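Local coordinates for protein myosin-I heavy chain (PDB 5EJY) that is an unconventional class VII myosin, an actin-based motor with ATPase activity that takes part in adhesion and the early steps of phagocytosis, at residues A[50-53]-A[54-57]. Residues are numbered along the deposited sequence; the frame is centred on the assembly and turned at random.
Sequences HSDA and EQTK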
loop_
_atom_site.group_PDB
_atom_site.type_symbol
_atom_site.label_atom_id
_atom_site.label_comp_id
_atom_site.label_asym_id
_atom_site.label_seq_id
_atom_site.Cartn_x
_atom_site.Cartn_y
_atom_site.Cartn_z
ATOM N N HIS A 50 32.275 -12.717 9.034
ATOM C CA HIS A 50 32.004 -12.206 7.696
ATOM C C HIS A 50 33.305 -12.166 6.882
ATOM O O HIS A 50 34.297 -11.597 7.318
ATOM C CB HIS A 50 31.350 -10.816 7.776
ATOM C CG HIS A 50 30.154 -10.763 8.685
ATOM N ND1 HIS A 50 28.882 -11.100 8.267
ATOM C CD2 HIS A 50 30.042 -10.433 9.994
ATOM C CE1 HIS A 50 28.039 -10.979 9.278
ATOM N NE2 HIS A 50 28.715 -10.568 10.337
ATOM N N SER A 51 33.301 -12.778 5.705
ATOM C CA SER A 51 34.479 -12.736 4.838
ATOM C C SER A 51 34.643 -11.346 4.222
ATOM O O SER A 51 35.733 -10.962 3.795
ATOM C CB SER A 51 34.368 -13.784 3.730
ATOM O OG SER A 51 33.261 -13.516 2.886
ATOM N N ASP A 52 33.548 -10.598 4.182
ATOM C CA ASP A 52 33.560 -9.239 3.658
ATOM C C ASP A 52 33.976 -8.295 4.781
ATOM O O ASP A 52 33.249 -8.120 5.761
ATOM C CB ASP A 52 32.167 -8.897 3.125
ATOM C CG ASP A 52 32.079 -7.501 2.515
ATOM O OD1 ASP A 52 32.932 -6.641 2.810
ATOM O OD2 ASP A 52 31.116 -7.265 1.760
ATOM N N ALA A 53 35.160 -7.706 4.647
ATOM C CA ALA A 53 35.702 -6.822 5.673
ATOM C C ALA A 53 34.785 -5.638 5.981
ATOM O O ALA A 53 34.735 -5.164 7.120
ATOM C CB ALA A 53 37.082 -6.331 5.274
ATOM N N GLU A 54 34.075 -5.151 4.965
ATOM C CA GLU A 54 33.153 -4.034 5.159
ATOM C C GLU A 54 31.964 -4.429 6.032
ATOM O O GLU A 54 31.476 -3.619 6.813
ATOM C CB GLU A 54 32.667 -3.474 3.814
ATOM C CG GLU A 54 31.443 -2.558 3.910
ATOM C CD GLU A 54 31.777 -1.161 4.411
ATOM O OE1 GLU A 54 32.980 -0.842 4.543
ATOM O OE2 GLU A 54 30.832 -0.378 4.663
ATOM N N GLN A 55 31.489 -5.663 5.890
ATOM C CA GLN A 55 30.362 -6.124 6.693
ATOM C C GLN A 55 30.781 -6.354 8.134
ATOM O O GLN A 55 29.979 -6.192 9.055
ATOM C CB GLN A 55 29.726 -7.387 6.110
ATOM C CG GLN A 55 28.800 -7.102 4.931
ATOM C CD GLN A 55 28.203 -8.353 4.328
ATOM O OE1 GLN A 55 27.533 -9.131 5.014
ATOM N NE2 GLN A 55 28.440 -8.560 3.034
ATOM N N THR A 56 32.039 -6.732 8.329
ATOM C CA THR A 56 32.571 -6.864 9.679
ATOM C C THR A 56 32.552 -5.498 10.353
ATOM O O THR A 56 32.124 -5.366 11.499
ATOM C CB THR A 56 34.011 -7.410 9.665
ATOM O OG1 THR A 56 34.020 -8.717 9.080
ATOM C CG2 THR A 56 34.571 -7.482 11.074
ATOM N N LYS A 57 33.008 -4.477 9.632
ATOM C CA LYS A 57 33.041 -3.120 10.164
ATOM C C LYS A 57 31.640 -2.602 10.479
ATOM O O LYS A 57 31.412 -1.976 11.514
ATOM C CB LYS A 57 33.717 -2.165 9.170
ATOM C CG LYS A 57 33.730 -0.714 9.648
ATOM C CD LYS A 57 34.283 0.248 8.590
ATOM C CE LYS A 57 33.299 0.460 7.437
ATOM N NZ LYS A 57 32.133 1.325 7.803
HETATM O O HOH W 1 33.966 -10.868 10.676
#
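D52 and E54 meet where the loop 50-53 turns without a break into the helix that 54-57 continues. T56 N donates to D52 O at 3.2 Å, the first i to i+4 bond of the helix. A weak bond from Q55 N reaches the same oxygen. One residue on, K57 N donates to A53 O at 3.1 Å.

The carboxylate of D52 then closes the helix start. Its CG is anti to the backbone N (chi1 -178°), which sets the group beside its own carbonyl carbon, where OD1 can meet the N-H of E54. OD1 accepts from E54 N at 2.9 Å, on its anti side and 31° out of the carboxylate plane. OD2 takes Q55 NE2 at 3.2 Å, from above that plane. The Q55 side chain crosses D52 at about a right angle, and its other amide atom, OE1, is hydrogen-bonded to S100. The D52 negative charge lies at the positive end of the helix dipole, probably a favourable place for it.

On another side of the turn, H50 CB rests 3.6 Å from T56 OG1. A water links H50 N to T56 OG1, while H50 NE2 is hydrogen-bonded to E104. K57 NZ pairs with E61, and its salt bridge to E54 OE2 is long. An alanine in place of D52 would probably leave E54 N without its capping acceptor and Q55 NE2 without this acceptor.

This is an Asp N-cap; the bond from OD1 to the N-H two residues on closes an Asx turn. It starts helix 53-70 at the surface of the MyTH4 domain, in the MF1 MyTH4-FERM part of the myosin tail.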